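Local coordinates for Esterase/lipase-like protein (Caldicellulosiruptor lactoaceticus 6A, PDB 6A6O), which hydrolyses both acetyl esters and beta-1,4-xylosides as a bifunctional enzyme, probably on a serine-hydrolase scaffold of the alpha/beta type, at residues C166-Y171 against E273-S278. Sequence-based numbering, arbitrary orientation.
Sequences CIVLCY and EKWFES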
loop_
_atom_site.group_PDB
_atom_site.type_symbol
_atom_site.label_atom_id
_atom_site.label_comp_id
_atom_site.label_asym_id
_atom_site.label_seq_id
_atom_site.Cartn_x
_atom_site.Cartn_y
_atom_site.Cartn_z
ATOM N N CYS A 166 -9.842 1.592 1.762
ATOM C CA CYS A 166 -9.256 2.865 2.174
ATOM C C CYS A 166 -7.771 2.798 1.854
ATOM O O CYS A 166 -7.217 1.714 1.641
ATOM C CB CYS A 166 -9.491 3.164 3.665
ATOM S SG CYS A 166 -8.512 2.155 4.839
ATOM N N ILE A 167 -7.129 3.971 1.831
ATOM C CA ILE A 167 -5.718 4.105 1.480
ATOM C C ILE A 167 -5.044 5.004 2.509
ATOM O O ILE A 167 -5.557 6.084 2.815
ATOM C CB ILE A 167 -5.540 4.737 0.087
ATOM C CG1 ILE A 167 -6.236 3.922 -1.003
ATOM C CG2 ILE A 167 -4.075 4.888 -0.227
ATOM C CD1 ILE A 167 -6.365 4.725 -2.300
ATOM N N VAL A 168 -3.884 4.584 3.014
ATOM C CA VAL A 168 -3.060 5.428 3.878
ATOM C C VAL A 168 -1.706 5.600 3.200
ATOM O O VAL A 168 -1.045 4.611 2.868
ATOM C CB VAL A 168 -2.893 4.838 5.284
ATOM C CG1 VAL A 168 -2.002 5.764 6.133
ATOM C CG2 VAL A 168 -4.262 4.633 5.939
ATOM N N LEU A 169 -1.299 6.849 2.990
ATOM C CA LEU A 169 -0.082 7.163 2.252
ATOM C C LEU A 169 0.855 7.924 3.171
ATOM O O LEU A 169 0.493 8.988 3.678
ATOM C CB LEU A 169 -0.387 8.000 1.011
ATOM C CG LEU A 169 -1.366 7.335 0.050
ATOM C CD1 LEU A 169 -1.675 8.290 -1.106
ATOM C CD2 LEU A 169 -0.814 5.983 -0.480
ATOM N N CYS A 170 2.059 7.395 3.365
ATOM C CA CYS A 170 3.017 7.949 4.315
ATOM C C CYS A 170 4.241 8.392 3.539
ATOM O O CYS A 170 4.913 7.556 2.918
ATOM C CB CYS A 170 3.394 6.912 5.373
ATOM S SG CYS A 170 1.967 6.085 6.133
ATOM N N TYR A 171 4.530 9.712 3.579
ATOM C CA TYR A 171 5.518 10.354 2.717
ATOM C C TYR A 171 5.629 9.655 1.359
ATOM O O TYR A 171 6.718 9.214 0.966
ATOM C CB TYR A 171 6.880 10.446 3.437
ATOM C CG TYR A 171 7.313 9.248 4.269
ATOM C CD1 TYR A 171 7.998 8.169 3.683
ATOM C CD2 TYR A 171 7.075 9.210 5.639
ATOM C CE1 TYR A 171 8.410 7.082 4.454
ATOM C CE2 TYR A 171 7.482 8.131 6.415
ATOM C CZ TYR A 171 8.150 7.076 5.824
ATOM O OH TYR A 171 8.551 6.016 6.612
ATOM N N GLU A 273 -5.379 6.654 13.539
ATOM C CA GLU A 273 -6.325 5.858 14.315
ATOM C C GLU A 273 -7.696 6.525 14.374
ATOM O O GLU A 273 -8.725 5.872 14.162
ATOM C CB GLU A 273 -5.781 5.635 15.723
ATOM C CG GLU A 273 -6.728 4.862 16.633
ATOM C CD GLU A 273 -6.309 4.914 18.092
ATOM O OE1 GLU A 273 -5.146 5.268 18.376
ATOM O OE2 GLU A 273 -7.147 4.597 18.956
ATOM N N LYS A 274 -7.729 7.831 14.660
ATOM C CA LYS A 274 -9.006 8.537 14.718
ATOM C C LYS A 274 -9.660 8.641 13.344
ATOM O O LYS A 274 -10.891 8.602 13.244
ATOM C CB LYS A 274 -8.817 9.927 15.331
ATOM C CG LYS A 274 -8.452 9.890 16.817
ATOM C CD LYS A 274 -9.403 8.966 17.588
ATOM C CE LYS A 274 -9.113 8.942 19.094
ATOM N NZ LYS A 274 -9.908 7.875 19.789
ATOM N N TRP A 275 -8.866 8.751 12.273
ATOM C CA TRP A 275 -9.451 8.771 10.934
ATOM C C TRP A 275 -10.078 7.424 10.585
ATOM O O TRP A 275 -11.183 7.372 10.024
ATOM C CB TRP A 275 -8.377 9.164 9.910
ATOM C CG TRP A 275 -8.796 9.094 8.461
ATOM C CD1 TRP A 275 -9.534 10.016 7.772
ATOM C CD2 TRP A 275 -8.488 8.054 7.527
ATOM N NE1 TRP A 275 -9.705 9.617 6.470
ATOM C CE2 TRP A 275 -9.070 8.413 6.293
ATOM C CE3 TRP A 275 -7.772 6.851 7.614
ATOM C CZ2 TRP A 275 -8.952 7.626 5.145
ATOM C CZ3 TRP A 275 -7.668 6.055 6.461
ATOM C CH2 TRP A 275 -8.256 6.445 5.253
ATOM N N PHE A 276 -9.379 6.327 10.889
ATOM C CA PHE A 276 -9.968 4.992 10.761
ATOM C C PHE A 276 -11.316 4.922 11.465
ATOM O O PHE A 276 -12.283 4.366 10.934
ATOM C CB PHE A 276 -9.040 3.949 11.381
ATOM C CG PHE A 276 -7.869 3.546 10.517
ATOM C CD1 PHE A 276 -7.988 3.396 9.141
ATOM C CD2 PHE A 276 -6.649 3.254 11.111
ATOM C CE1 PHE A 276 -6.890 2.981 8.366
ATOM C CE2 PHE A 276 -5.565 2.844 10.352
ATOM C CZ PHE A 276 -5.686 2.705 8.977
ATOM N N GLU A 277 -11.388 5.469 12.677
ATOM C CA GLU A 277 -12.664 5.515 13.378
ATOM C C GLU A 277 -13.663 6.395 12.632
ATOM O O GLU A 277 -14.831 6.026 12.478
ATOM C CB GLU A 277 -12.447 6.002 14.806
ATOM C CG GLU A 277 -13.701 6.144 15.640
ATOM C CD GLU A 277 -13.414 6.873 16.939
ATOM O OE1 GLU A 277 -12.907 6.232 17.885
ATOM O OE2 GLU A 277 -13.651 8.096 16.992
ATOM N N SER A 278 -13.211 7.548 12.131
ATOM C CA SER A 278 -14.123 8.482 11.478
ATOM C C SER A 278 -14.763 7.880 10.234
ATOM O O SER A 278 -15.914 8.195 9.924
ATOM C CB SER A 278 -13.387 9.768 11.100
ATOM O OG SER A 278 -12.763 9.612 9.834
#
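The carbonyl oxygen of Trp275, whose indole packs on Cys166 and on Val168 of strand 167-170, accepts a hydrogen bond from Ser278 OG at 2.7 Å. The hydroxyl lies in the carbonyl plane on a lone pair (C=O...donor angle 121°), so the serine bonds back to a carbonyl three residues earlier in its own helix. Across the contact the evidence is for apolar packing. With CG of Trp275 placed opposite the backbone N, the indole extends toward the strand, and its CH2 meets Cys166 CB at 3.8 Å. Alongside, Trp275 CZ3 meets Val168 CG2 at 3.7 Å. The same CH2 carbon comes 3.7 Å from Ile167 O, a van der Waals approach; the Ile167 backbone is hydrogen-bonded with Pro213 and Phe215. Val168 CG2 also reaches Phe276 CZ at 3.9 Å, so one methyl touches both aromatic rings. The valine and phenylalanine side chains cross nearly at right angles, whereas valine and tryptophan run past one another in opposite directions. Cys166 SG meets the Phe276 ring at its edge, 4.0 Å from CE1 and 81° off the ring normal, and stands obliquely to the indole. All five touching residues are buried, and the segments bury 170 Å² between them, with their axes 11.2 Å apart. Segment 273-278, the end of helix 268-278, runs nearly antiparallel to strand 167-170 (161°), packing on an alpha/beta-hydrolase-like sheet; that strand lies between strands 127-132 and 214-219, with Phe215 meeting the indole and Phe281, after the helix, meeting Phe276.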